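Local coordinates for ATP-dependent Clp protease proteolytic subunit (Listeria monocytogenes, PDB 4JCQ), which probably cleaves misfolded and other proteins as the serine peptidase subunit of a ring-forming, ATP-dependent protease, at residues T86-S91 / N110-I115; T54-S59 / K82-G87; M114-A119 / D163-L168; N104-P109 / V179-E184. One frame throughout, in Å; residues are numbered along the deposited sequence.

In the fold
Contacts 2 and 4 belong to one parallel sheet of the ClpP/crotonase fold: strand 81-86 of contact 2 lies beside strand 105-108 of contact 4. Contact 2 is a buried pairing lined by aliphatic and aromatic groups, while contact 4 is the partly buried edge, with a glutamate beside its phenylalanine. At G87 and N110 the chain turns out of this sheet into contact 1, a buried two-strand pair that leads to the predicted nucleophile S91. Contact 3 starts where contact 1 ends, sharing M114 and I115. It is the surface member, two irregular segments round H116 joined by side chains and water, without the direct backbone hydrogen bonds of the other three.

Contact 1 (T86-S91 / N110-I115)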
loop_
_atom_site.group_PDB
_atom_site.type_symbol
_atom_site.label_atom_id
_atom_site.label_comp_id
_atom_site.label_asym_id
_atom_site.label_seq_id
_atom_site.Cartn_x
_atom_site.Cartn_y
_atom_site.Cartn_z
ATOM N N THR H 86 -30.556 2.323 -1.610
ATOM C CA THR H 86 -30.178 3.730 -1.477
ATOM C C THR H 86 -29.379 4.229 -2.686
ATOM O O THR H 86 -28.476 3.547 -3.166
ATOM C CB THR H 86 -29.424 4.004 -0.151
ATOM O OG1 THR H 86 -28.986 5.368 -0.121
ATOM C CG2 THR H 86 -28.220 3.067 0.028
ATOM N N GLY H 87 -29.722 5.420 -3.176
ATOM C CA GLY H 87 -29.063 5.993 -4.356
ATOM C C GLY H 87 -29.581 5.367 -5.636
ATOM O O GLY H 87 -30.492 5.899 -6.273
ATOM N N TRP H 88 -28.991 4.241 -6.025
ATOM C CA TRP H 88 -29.560 3.417 -7.088
ATOM C C TRP H 88 -29.343 1.948 -6.871
ATOM O O TRP H 88 -28.405 1.536 -6.184
ATOM C CB TRP H 88 -29.119 3.859 -8.495
ATOM C CG TRP H 88 -27.633 3.864 -8.788
ATOM C CD1 TRP H 88 -26.596 3.333 -8.017
ATOM C CD2 TRP H 88 -26.970 4.401 -9.990
ATOM N NE1 TRP H 88 -25.382 3.519 -8.630
ATOM C CE2 TRP H 88 -25.533 4.147 -9.817
ATOM C CE3 TRP H 88 -27.407 5.046 -11.143
ATOM C CZ2 TRP H 88 -24.598 4.536 -10.768
ATOM C CZ3 TRP H 88 -26.453 5.431 -12.096
ATOM C CH2 TRP H 88 -25.084 5.181 -11.911
ATOM N N VAL H 89 -30.249 1.151 -7.431
ATOM C CA VAL H 89 -30.166 -0.306 -7.386
ATOM C C VAL H 89 -30.541 -0.804 -8.775
ATOM O O VAL H 89 -31.692 -0.672 -9.198
ATOM C CB VAL H 89 -31.125 -0.917 -6.337
ATOM C CG1 VAL H 89 -30.976 -2.434 -6.286
ATOM C CG2 VAL H 89 -30.890 -0.315 -4.955
ATOM N N ALA H 90 -29.564 -1.354 -9.493
ATOM C CA ALA H 90 -29.785 -1.756 -10.881
ATOM C C ALA H 90 -29.110 -3.072 -11.242
ATOM O O ALA H 90 -28.059 -3.412 -10.695
ATOM C CB ALA H 90 -29.326 -0.656 -11.830
ATOM N N SER H 91 -29.734 -3.795 -12.174
ATOM C CA SER H 91 -29.142 -4.977 -12.806
ATOM C C SER H 91 -28.741 -6.054 -11.791
ATOM O O SER H 91 -29.600 -6.574 -11.080
ATOM C CB SER H 91 -27.976 -4.567 -13.715
ATOM O OG SER H 91 -28.400 -3.584 -14.650
ATOM N N ASN H 110 -34.561 8.735 -1.693
ATOM C CA ASN H 110 -33.851 9.166 -2.893
ATOM C C ASN H 110 -33.096 8.022 -3.563
ATOM O O ASN H 110 -31.862 7.951 -3.526
ATOM C CB ASN H 110 -32.943 10.357 -2.583
ATOM C CG ASN H 110 -33.730 11.615 -2.283
ATOM O OD1 ASN H 110 -34.274 12.247 -3.189
ATOM N ND2 ASN H 110 -33.802 11.983 -1.010
ATOM N N THR H 111 -33.869 7.129 -4.175
ATOM C CA THR H 111 -33.351 5.923 -4.804
ATOM C C THR H 111 -34.139 5.645 -6.077
ATOM O O THR H 111 -35.361 5.813 -6.109
ATOM C CB THR H 111 -33.474 4.701 -3.863
ATOM O OG1 THR H 111 -33.010 5.052 -2.555
ATOM C CG2 THR H 111 -32.665 3.510 -4.384
ATOM N N ARG H 112 -33.433 5.232 -7.126
ATOM C CA ARG H 112 -34.077 4.744 -8.343
ATOM C C ARG H 112 -33.674 3.297 -8.630
ATOM O O ARG H 112 -32.597 2.849 -8.221
ATOM C CB ARG H 112 -33.799 5.660 -9.544
ATOM C CG ARG H 112 -32.357 6.114 -9.699
ATOM C CD ARG H 112 -32.180 6.916 -10.979
ATOM N NE ARG H 112 -30.794 7.327 -11.186
ATOM C CZ ARG H 112 -30.270 7.647 -12.367
ATOM N NH1 ARG H 112 -28.998 8.011 -12.455
ATOM N NH2 ARG H 112 -31.015 7.598 -13.464
ATOM N N TYR H 113 -34.555 2.577 -9.321
ATOM C CA TYR H 113 -34.412 1.139 -9.550
ATOM C C TYR H 113 -34.521 0.809 -11.034
ATOM O O TYR H 113 -35.338 1.397 -11.745
ATOM C CB TYR H 113 -35.489 0.371 -8.769
ATOM C CG TYR H 113 -35.324 0.449 -7.264
ATOM C CD1 TYR H 113 -34.757 -0.606 -6.553
ATOM C CD2 TYR H 113 -35.719 1.585 -6.555
ATOM C CE1 TYR H 113 -34.593 -0.535 -5.177
ATOM C CE2 TYR H 113 -35.557 1.666 -5.181
ATOM C CZ TYR H 113 -34.990 0.603 -4.500
ATOM O OH TYR H 113 -34.822 0.679 -3.139
ATOM N N MET H 114 -33.698 -0.130 -11.497
ATOM C CA MET H 114 -33.766 -0.604 -12.883
ATOM C C MET H 114 -33.481 -2.098 -12.955
ATOM O O MET H 114 -32.425 -2.549 -12.520
ATOM C CB MET H 114 -32.792 0.172 -13.777
ATOM C CG MET H 114 -32.861 -0.224 -15.249
ATOM S SD MET H 114 -31.823 0.783 -16.319
ATOM C CE MET H 114 -30.182 0.235 -15.851
ATOM N N ILE H 115 -34.416 -2.866 -13.510
ATOM C CA ILE H 115 -34.243 -4.321 -13.561
ATOM C C ILE H 115 -33.558 -4.830 -14.835
ATOM O O ILE H 115 -33.342 -6.034 -14.977
ATOM C CB ILE H 115 -35.554 -5.103 -13.293
ATOM C CG1 ILE H 115 -36.528 -4.994 -14.472
ATOM C CG2 ILE H 115 -36.190 -4.668 -11.977
ATOM C CD1 ILE H 115 -37.560 -6.102 -14.493
HETATM O O HOH W 1 -30.816 7.145 -0.890
#
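R112 lays its extended side chain alongside W88, the two pointing the same way from the same face of this parallel strand pair. With chi1 at 45°, CG of R112 sits between its backbone N and carbonyl carbon, and the guanidinium, tilted 28° from the indole plane, brings NH1 to 3.6 Å from CE3 of W88. R112 also makes a cation-pi contact with W167, and its NH2 has a long, weak ion pair with E135 of the second subunit. V89 points to the other face, where CB lies 3.7 Å from CD1 of Y113; the tyrosine hydroxyl is hydrogen-bonded to S107. M114 returns to the R112 face and sets CB 4.1 Å from CB of A90. The backbones hold the register: V89 N gives its hydrogen to R112 O (3.0 Å), M114 N to V89 O (3.1 Å) and S91 N to M114 O (3.0 Å). Near the corner, water 1 links T86 OG1, also hydrogen-bonded to T69 of the second subunit, with G87 N and N110 O. The bond from S91 N thus ties the predicted nucleophile to the neighbouring strand, while its OG bonds to H116 O, consistent with a serine not poised for attack.

Contact 2 (T54-S59 / K82-G87); sequences TIFINS and KVVGTG
F56 and V84 stand side by side on one face of the sheet, pointing the same way. V84 packs against the CD2-CE2 part of the ring, CD2 of F56 lying 3.7 Å from CB of V84, with CG2 over one ring face. That methyl also meets CG2 of T54 at 4.0 Å, so a single valine packs against two neighbours of the facing strand. V84 can do this because CG1 is anti to its backbone N (chi1 -177°), which leaves CG2 beside that nitrogen. On the opposite face the side chains of I57 and V83 cross obliquely, CD1 of I57 reaching CG1 of V83 at 4.0 Å; I57 packs further on I96 of helix 92-97. N58 lays its CB 3.2 Å from T86 O, but its amide turns to T69, Q32 and E65 of the second subunit. Four backbone bonds join the strands, the shortest from I55 N to K82 O and from V84 N to I55 O, both 2.7 Å. This parallel pairing closes the beta-alpha-beta unit through helix 64-76. Peptide hydrogen bonds set the register, a phenyl ring and valine pack on one face and aliphatic chains on the other, and the asparagine's polar end serves the subunit interface.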
loop_
_atom_site.group_PDB
_atom_site.type_symbol
_atom_site.label_atom_id
_atom_site.label_comp_id
_atom_site.label_asym_id
_atom_site.label_seq_id
_atom_site.Cartn_x
_atom_site.Cartn_y
_atom_site.Cartn_z
ATOM N N THR H 54 -28.708 -6.208 8.417
ATOM C CA THR H 54 -29.185 -5.165 7.509
ATOM C C THR H 54 -28.139 -4.881 6.432
ATOM O O THR H 54 -26.968 -4.653 6.741
ATOM C CB THR H 54 -29.525 -3.864 8.269
ATOM O OG1 THR H 54 -30.419 -4.163 9.348
ATOM C CG2 THR H 54 -30.185 -2.838 7.343
ATOM N N ILE H 55 -28.566 -4.909 5.173
ATOM C CA ILE H 55 -27.684 -4.598 4.052
ATOM C C ILE H 55 -28.163 -3.335 3.338
ATOM O O ILE H 55 -29.302 -3.274 2.877
ATOM C CB ILE H 55 -27.586 -5.767 3.041
ATOM C CG1 ILE H 55 -27.103 -7.051 3.732
ATOM C CG2 ILE H 55 -26.663 -5.398 1.888
ATOM C CD1 ILE H 55 -26.996 -8.255 2.816
ATOM N N PHE H 56 -27.292 -2.330 3.268
ATOM C CA PHE H 56 -27.541 -1.132 2.465
ATOM C C PHE H 56 -26.907 -1.316 1.090
ATOM O O PHE H 56 -25.706 -1.583 0.987
ATOM C CB PHE H 56 -26.973 0.121 3.148
ATOM C CG PHE H 56 -27.701 0.517 4.407
ATOM C CD1 PHE H 56 -27.343 -0.027 5.634
ATOM C CD2 PHE H 56 -28.736 1.445 4.366
ATOM C CE1 PHE H 56 -28.010 0.337 6.797
ATOM C CE2 PHE H 56 -29.410 1.813 5.523
ATOM C CZ PHE H 56 -29.045 1.259 6.742
ATOM N N ILE H 57 -27.717 -1.182 0.041
ATOM C CA ILE H 57 -27.260 -1.421 -1.329
ATOM C C ILE H 57 -27.348 -0.156 -2.181
ATOM O O ILE H 57 -28.429 0.415 -2.359
ATOM C CB ILE H 57 -28.049 -2.559 -2.027
ATOM C CG1 ILE H 57 -28.010 -3.842 -1.193
ATOM C CG2 ILE H 57 -27.491 -2.819 -3.425
ATOM C CD1 ILE H 57 -29.081 -4.853 -1.546
ATOM N N ASN H 58 -26.192 0.269 -2.686
ATOM C CA ASN H 58 -26.086 1.333 -3.678
ATOM C C ASN H 58 -25.215 0.804 -4.808
ATOM O O ASN H 58 -23.989 0.865 -4.731
ATOM C CB ASN H 58 -25.467 2.597 -3.054
ATOM C CG ASN H 58 -25.360 3.760 -4.037
ATOM O OD1 ASN H 58 -25.223 3.569 -5.244
ATOM N ND2 ASN H 58 -25.402 4.978 -3.512
ATOM N N SER H 59 -25.845 0.263 -5.850
ATOM C CA SER H 59 -25.095 -0.385 -6.922
ATOM C C SER H 59 -25.765 -0.320 -8.285
ATOM O O SER H 59 -26.960 -0.582 -8.419
ATOM C CB SER H 59 -24.802 -1.848 -6.575
ATOM O OG SER H 59 -24.016 -2.445 -7.593
ATOM N N LYS H 82 -32.336 -8.135 6.038
ATOM C CA LYS H 82 -33.112 -6.987 5.581
ATOM C C LYS H 82 -32.266 -6.180 4.604
ATOM O O LYS H 82 -31.069 -5.986 4.827
ATOM C CB LYS H 82 -33.520 -6.103 6.761
ATOM C CG LYS H 82 -34.529 -6.728 7.711
ATOM C CD LYS H 82 -34.795 -5.811 8.894
ATOM C CE LYS H 82 -35.969 -6.297 9.731
ATOM N NZ LYS H 82 -35.690 -7.586 10.425
ATOM N N VAL H 83 -32.885 -5.714 3.523
ATOM C CA VAL H 83 -32.180 -4.878 2.550
ATOM C C VAL H 83 -32.757 -3.465 2.496
ATOM O O VAL H 83 -33.973 -3.270 2.585
ATOM C CB VAL H 83 -32.129 -5.508 1.133
ATOM C CG1 VAL H 83 -31.271 -6.766 1.132
ATOM C CG2 VAL H 83 -33.526 -5.803 0.603
ATOM N N VAL H 84 -31.866 -2.486 2.376
ATOM C CA VAL H 84 -32.257 -1.089 2.231
ATOM C C VAL H 84 -31.603 -0.518 0.975
ATOM O O VAL H 84 -30.385 -0.339 0.924
ATOM C CB VAL H 84 -31.860 -0.237 3.462
ATOM C CG1 VAL H 84 -32.349 1.195 3.295
ATOM C CG2 VAL H 84 -32.418 -0.833 4.747
ATOM N N GLY H 85 -32.418 -0.247 -0.040
ATOM C CA GLY H 85 -31.934 0.363 -1.271
ATOM C C GLY H 85 -31.660 1.837 -1.049
ATOM O O GLY H 85 -32.428 2.519 -0.368
ATOM N N THR H 86 -30.556 2.323 -1.610
ATOM C CA THR H 86 -30.178 3.730 -1.477
ATOM C C THR H 86 -29.379 4.229 -2.686
ATOM O O THR H 86 -28.476 3.547 -3.166
ATOM C CB THR H 86 -29.424 4.004 -0.151
ATOM O OG1 THR H 86 -28.986 5.368 -0.121
ATOM C CG2 THR H 86 -28.220 3.067 0.028
ATOM N N GLY H 87 -29.722 5.420 -3.176
ATOM C CA GLY H 87 -29.063 5.993 -4.356
ATOM C C GLY H 87 -29.581 5.367 -5.636
ATOM O O GLY H 87 -30.492 5.899 -6.273
#

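Contact 3 (M114-A119 / D163-L168); sequences MIHQPA and DRNFWL
H116, the predicted active-site histidine, meets N165 where the loop after strand 111-114 passes the segment that leaves helix 155-162. OD1 of N165 stands 3.1 Å above the imidazole plane, over its centre, with the amide turned 41° from the ring. The oxygen is 3.2 Å from ND1 of H116, but its angle is too poor for a hydrogen bond. R164 O comes in at the ring edge, near its plane, and also lies 3.1 Å from CB of H116. Further along, M114 lies across the indole of W167: CB sits over the six-membered ring, 3.8 Å from its centroid, and SD over the five-membered ring at 3.9 Å, a Met-aromatic contact. The bend at chi3 (71°) then brings CE of M114 to 3.8 Å from CZ2 of W167. Two waters bridge the segments. Water 2 joins I115 N to F166 O, and water 3 joins Q117 O to OD2 of D163, which forms a salt bridge with R140. N165 probably occupies the place held by the acidic triad member in most ClpPs. Serine, histidine and asparagine are thus gathered as in the ClpP site, yet the serine hydroxyl bonds neither imidazole nitrogen and the asparagine oxygen sits over the ring: the pattern of an unaligned, inactive catalytic triad.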
loop_
_atom_site.group_PDB
_atom_site.type_symbol
_atom_site.label_atom_id
_atom_site.label_comp_id
_atom_site.label_asym_id
_atom_site.label_seq_id
_atom_site.Cartn_x
_atom_site.Cartn_y
_atom_site.Cartn_z
ATOM N N MET H 114 -33.698 -0.130 -11.497
ATOM C CA MET H 114 -33.766 -0.604 -12.883
ATOM C C MET H 114 -33.481 -2.098 -12.955
ATOM O O MET H 114 -32.425 -2.549 -12.520
ATOM C CB MET H 114 -32.792 0.172 -13.777
ATOM C CG MET H 114 -32.861 -0.224 -15.249
ATOM S SD MET H 114 -31.823 0.783 -16.319
ATOM C CE MET H 114 -30.182 0.235 -15.851
ATOM N N ILE H 115 -34.416 -2.866 -13.510
ATOM C CA ILE H 115 -34.243 -4.321 -13.561
ATOM C C ILE H 115 -33.558 -4.830 -14.835
ATOM O O ILE H 115 -33.342 -6.034 -14.977
ATOM C CB ILE H 115 -35.554 -5.103 -13.293
ATOM C CG1 ILE H 115 -36.528 -4.994 -14.472
ATOM C CG2 ILE H 115 -36.190 -4.668 -11.977
ATOM C CD1 ILE H 115 -37.560 -6.102 -14.493
ATOM N N HIS H 116 -33.211 -3.915 -15.740
ATOM C CA HIS H 116 -32.443 -4.258 -16.942
ATOM C C HIS H 116 -31.288 -5.154 -16.612
ATOM O O HIS H 116 -30.543 -4.889 -15.669
ATOM C CB HIS H 116 -31.910 -3.003 -17.625
ATOM C CG HIS H 116 -30.987 -3.292 -18.789
ATOM N ND1 HIS H 116 -29.646 -3.226 -18.684
ATOM C CD2 HIS H 116 -31.261 -3.669 -20.102
ATOM C CE1 HIS H 116 -29.087 -3.537 -19.871
ATOM N NE2 HIS H 116 -30.077 -3.806 -20.738
ATOM N N GLN H 117 -31.135 -6.226 -17.383
ATOM C CA GLN H 117 -30.008 -7.133 -17.214
ATOM C C GLN H 117 -29.177 -7.152 -18.490
ATOM O O GLN H 117 -29.731 -7.269 -19.583
ATOM C CB GLN H 117 -30.484 -8.548 -16.858
ATOM C CG GLN H 117 -31.386 -8.643 -15.628
ATOM C CD GLN H 117 -30.700 -8.242 -14.328
ATOM O OE1 GLN H 117 -29.510 -8.481 -14.136
ATOM N NE2 GLN H 117 -31.460 -7.638 -13.420
ATOM N N PRO H 118 -27.842 -7.018 -18.361
ATOM C CA PRO H 118 -26.958 -7.080 -19.529
ATOM C C PRO H 118 -27.014 -8.459 -20.180
ATOM O O PRO H 118 -26.994 -9.472 -19.480
ATOM C CB PRO H 118 -25.569 -6.817 -18.937
ATOM C CG PRO H 118 -25.691 -7.166 -17.490
ATOM C CD PRO H 118 -27.092 -6.795 -17.113
ATOM N N ALA H 119 -27.100 -8.486 -21.509
ATOM C CA ALA H 119 -27.239 -9.738 -22.252
ATOM C C ALA H 119 -26.048 -10.676 -22.035
ATOM O O ALA H 119 -26.227 -11.870 -21.779
ATOM C CB ALA H 119 -27.443 -9.456 -23.732
ATOM N N ASP H 163 -35.065 -6.631 -20.663
ATOM C CA ASP H 163 -34.479 -6.410 -21.983
ATOM C C ASP H 163 -34.654 -4.973 -22.493
ATOM O O ASP H 163 -34.493 -4.706 -23.686
ATOM C CB ASP H 163 -35.031 -7.415 -23.000
ATOM C CG ASP H 163 -34.036 -7.735 -24.102
ATOM O OD1 ASP H 163 -34.452 -7.847 -25.271
ATOM O OD2 ASP H 163 -32.831 -7.865 -23.801
ATOM N N ARG H 164 -34.987 -4.058 -21.586
ATOM C CA ARG H 164 -34.986 -2.628 -21.903
ATOM C C ARG H 164 -34.416 -1.804 -20.747
ATOM O O ARG H 164 -34.220 -2.326 -19.651
ATOM C CB ARG H 164 -36.378 -2.140 -22.336
ATOM C CG ARG H 164 -37.480 -2.254 -21.296
ATOM C CD ARG H 164 -38.836 -2.014 -21.942
ATOM N NE ARG H 164 -39.860 -1.637 -20.968
ATOM C CZ ARG H 164 -40.192 -0.383 -20.667
ATOM N NH1 ARG H 164 -39.584 0.639 -21.258
ATOM N NH2 ARG H 164 -41.137 -0.148 -19.766
ATOM N N ASN H 165 -34.136 -0.528 -21.006
ATOM C CA ASN H 165 -33.473 0.341 -20.037
ATOM C C ASN H 165 -34.378 1.457 -19.537
ATOM O O ASN H 165 -34.390 2.556 -20.096
ATOM C CB ASN H 165 -32.199 0.939 -20.641
ATOM C CG ASN H 165 -31.114 -0.093 -20.848
ATOM O OD1 ASN H 165 -30.361 -0.411 -19.928
ATOM N ND2 ASN H 165 -31.020 -0.615 -22.063
ATOM N N PHE H 166 -35.139 1.172 -18.487
ATOM C CA PHE H 166 -36.000 2.186 -17.894
ATOM C C PHE H 166 -35.881 2.228 -16.374
ATOM O O PHE H 166 -35.901 1.197 -15.695
ATOM C CB PHE H 166 -37.457 2.021 -18.350
ATOM C CG PHE H 166 -38.179 0.881 -17.698
ATOM C CD1 PHE H 166 -39.124 1.118 -16.706
ATOM C CD2 PHE H 166 -37.919 -0.431 -18.074
ATOM C CE1 PHE H 166 -39.794 0.070 -16.101
ATOM C CE2 PHE H 166 -38.583 -1.483 -17.469
ATOM C CZ PHE H 166 -39.524 -1.233 -16.486
ATOM N N TRP H 167 -35.750 3.441 -15.857
ATOM C CA TRP H 167 -35.604 3.662 -14.432
ATOM C C TRP H 167 -36.933 3.831 -13.762
ATOM O O TRP H 167 -37.806 4.550 -14.248
ATOM C CB TRP H 167 -34.720 4.872 -14.184
ATOM C CG TRP H 167 -33.265 4.595 -14.463
ATOM C CD1 TRP H 167 -32.556 4.853 -15.635
ATOM C CD2 TRP H 167 -32.289 3.978 -13.555
ATOM N NE1 TRP H 167 -31.247 4.457 -15.514
ATOM C CE2 TRP H 167 -31.019 3.925 -14.291
ATOM C CE3 TRP H 167 -32.337 3.486 -12.255
ATOM C CZ2 TRP H 167 -29.866 3.398 -13.729
ATOM C CZ3 TRP H 167 -31.166 2.958 -11.698
ATOM C CH2 TRP H 167 -29.962 2.917 -12.420
ATOM N N LEU H 168 -37.093 3.145 -12.636
ATOM C CA LEU H 168 -38.272 3.284 -11.802
ATOM C C LEU H 168 -37.956 4.191 -10.624
ATOM O O LEU H 168 -36.911 4.047 -9.982
ATOM C CB LEU H 168 -38.729 1.915 -11.288
ATOM C CG LEU H 168 -39.194 0.871 -12.307
ATOM C CD1 LEU H 168 -39.149 -0.517 -11.689
ATOM C CD2 LEU H 168 -40.588 1.189 -12.829
HETATM O O HOH W 2 -36.719 -1.434 -14.634
HETATM O O HOH W 3 -30.441 -7.218 -22.370
#

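Contact 4 (N104-P109 / V179-E184); sequences NRFSLP and VNEIIE
With CG of F106 anti to its carbonyl carbon (chi1 -59°) and CG of E181 anti to its own nitrogen (chi1 -166°), ring and extended acid run side by side from the same face of the sheet. CB of E181 lies 3.9 Å from CD2 of F106, and OE2 reaches CE2 at 3.5 Å, the carboxylate plane turned 52° from the ring. I183 adds CG2 at 4.0 Å from CD2 of F106, while its CG1 touches CD1 of L108. V179 works on the other side, its CG1 packing at 3.7 Å on CB of S107. The hydroxyl of S107 donates back to L108 O, with Y113 as its second partner. Between the backbones, R105 O takes the hydrogens of N180 N (3.0 Å) and, weakly, of E181 N; S107 N then bonds to E181 O, and I183 N runs a straight bond to S107 O at 2.9 Å. These bonds add the short strand 181-182 to the sheet as its outermost strand on that side within the chain. Beyond it, I183 packs on F76 of the second subunit. Peptide hydrogen bonds fasten this edge, while both CB and the carboxylate of E181 lie against the phenyl ring, with OE1 in a long, weak ion pair with K190.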
loop_
_atom_site.group_PDB
_atom_site.type_symbol
_atom_site.label_atom_id
_atom_site.label_comp_id
_atom_site.label_asym_id
_atom_site.label_seq_id
_atom_site.Cartn_x
_atom_site.Cartn_y
_atom_site.Cartn_z
ATOM N N ASN H 104 -39.049 -7.774 4.006
ATOM C CA ASN H 104 -37.760 -7.280 4.492
ATOM C C ASN H 104 -37.032 -6.384 3.483
ATOM O O ASN H 104 -35.839 -6.113 3.634
ATOM C CB ASN H 104 -36.864 -8.453 4.910
ATOM C CG ASN H 104 -37.450 -9.259 6.053
ATOM O OD1 ASN H 104 -38.014 -8.704 6.997
ATOM N ND2 ASN H 104 -37.315 -10.577 5.977
ATOM N N ARG H 105 -37.758 -5.920 2.467
ATOM C CA ARG H 105 -37.168 -5.080 1.420
ATOM C C ARG H 105 -37.590 -3.620 1.561
ATOM O O ARG H 105 -38.750 -3.263 1.326
ATOM C CB ARG H 105 -37.488 -5.627 0.021
ATOM C CG ARG H 105 -36.995 -7.051 -0.207
ATOM C CD ARG H 105 -36.774 -7.367 -1.680
ATOM N NE ARG H 105 -38.011 -7.344 -2.455
ATOM C CZ ARG H 105 -38.723 -8.422 -2.783
ATOM N NH1 ARG H 105 -38.330 -9.635 -2.408
ATOM N NH2 ARG H 105 -39.832 -8.283 -3.495
ATOM N N PHE H 106 -36.629 -2.787 1.948
ATOM C CA PHE H 106 -36.873 -1.379 2.243
ATOM C C PHE H 106 -36.148 -0.467 1.260
ATOM O O PHE H 106 -35.239 -0.899 0.543
ATOM C CB PHE H 106 -36.420 -1.046 3.672
ATOM C CG PHE H 106 -37.108 -1.857 4.738
ATOM C CD1 PHE H 106 -36.604 -3.097 5.124
ATOM C CD2 PHE H 106 -38.252 -1.375 5.367
ATOM C CE1 PHE H 106 -37.234 -3.843 6.109
ATOM C CE2 PHE H 106 -38.885 -2.118 6.356
ATOM C CZ PHE H 106 -38.374 -3.352 6.726
ATOM N N SER H 107 -36.556 0.798 1.231
ATOM C CA SER H 107 -35.855 1.803 0.445
ATOM C C SER H 107 -35.807 3.152 1.140
ATOM O O SER H 107 -36.783 3.587 1.757
ATOM C CB SER H 107 -36.504 1.970 -0.927
ATOM O OG SER H 107 -35.732 2.840 -1.739
ATOM N N LEU H 108 -34.655 3.807 1.033
ATOM C CA LEU H 108 -34.538 5.219 1.371
ATOM C C LEU H 108 -35.192 6.031 0.241
ATOM O O LEU H 108 -35.270 5.549 -0.891
ATOM C CB LEU H 108 -33.064 5.591 1.582
ATOM C CG LEU H 108 -32.485 5.570 3.011
ATOM C CD1 LEU H 108 -33.237 4.683 3.998
ATOM C CD2 LEU H 108 -31.001 5.233 3.005
ATOM N N PRO H 109 -35.683 7.251 0.546
ATOM C CA PRO H 109 -36.514 7.997 -0.414
ATOM C C PRO H 109 -35.834 8.346 -1.742
ATOM O O PRO H 109 -36.469 8.258 -2.795
ATOM C CB PRO H 109 -36.873 9.279 0.349
ATOM C CG PRO H 109 -36.708 8.927 1.790
ATOM C CD PRO H 109 -35.543 7.981 1.818
ATOM N N VAL H 179 -39.738 -2.914 -4.053
ATOM C CA VAL H 179 -39.674 -2.319 -2.721
ATOM C C VAL H 179 -40.984 -2.586 -1.983
ATOM O O VAL H 179 -42.062 -2.424 -2.554
ATOM C CB VAL H 179 -39.427 -0.795 -2.805
ATOM C CG1 VAL H 179 -39.443 -0.156 -1.420
ATOM C CG2 VAL H 179 -38.111 -0.504 -3.512
ATOM N N ASN H 180 -40.889 -2.998 -0.721
ATOM C CA ASN H 180 -42.077 -3.204 0.103
ATOM C C ASN H 180 -42.457 -1.960 0.898
ATOM O O ASN H 180 -43.636 -1.613 0.991
ATOM C CB ASN H 180 -41.887 -4.390 1.052
ATOM C CG ASN H 180 -43.196 -4.883 1.645
ATOM O OD1 ASN H 180 -43.356 -4.942 2.866
ATOM N ND2 ASN H 180 -44.138 -5.244 0.783
ATOM N N GLU H 181 -41.454 -1.292 1.463
ATOM C CA GLU H 181 -41.685 -0.149 2.341
ATOM C C GLU H 181 -40.635 0.940 2.132
ATOM O O GLU H 181 -39.434 0.667 2.117
ATOM C CB GLU H 181 -41.692 -0.608 3.803
ATOM C CG GLU H 181 -42.237 0.412 4.790
ATOM C CD GLU H 181 -42.301 -0.116 6.215
ATOM O OE1 GLU H 181 -42.364 0.711 7.148
ATOM O OE2 GLU H 181 -42.289 -1.353 6.407
ATOM N N ILE H 182 -41.104 2.173 1.964
ATOM C CA ILE H 182 -40.223 3.332 1.866
ATOM C C ILE H 182 -40.066 3.944 3.256
ATOM O O ILE H 182 -41.055 4.274 3.915
ATOM C CB ILE H 182 -40.758 4.380 0.864
ATOM C CG1 ILE H 182 -40.976 3.739 -0.512
ATOM C CG2 ILE H 182 -39.807 5.570 0.764
ATOM C CD1 ILE H 182 -41.834 4.554 -1.456
ATOM N N ILE H 183 -38.820 4.078 3.700
ATOM C CA ILE H 183 -38.520 4.597 5.036
ATOM C C ILE H 183 -37.593 5.813 4.983
ATOM O O ILE H 183 -36.716 5.903 4.121
ATOM C CB ILE H 183 -37.927 3.507 5.965
ATOM C CG1 ILE H 183 -36.707 2.834 5.315
ATOM C CG2 ILE H 183 -38.996 2.481 6.328
ATOM C CD1 ILE H 183 -35.851 2.022 6.266
ATOM N N GLU H 184 -37.801 6.741 5.912
ATOM C CA GLU H 184 -36.979 7.941 6.010
ATOM C C GLU H 184 -36.144 7.937 7.293
ATOM O O GLU H 184 -35.038 8.482 7.320
ATOM C CB GLU H 184 -37.860 9.192 5.955
ATOM C CG GLU H 184 -37.104 10.485 5.683
ATOM C CD GLU H 184 -37.979 11.723 5.801
ATOM O OE1 GLU H 184 -37.473 12.756 6.288
ATOM O OE2 GLU H 184 -39.166 11.668 5.411
#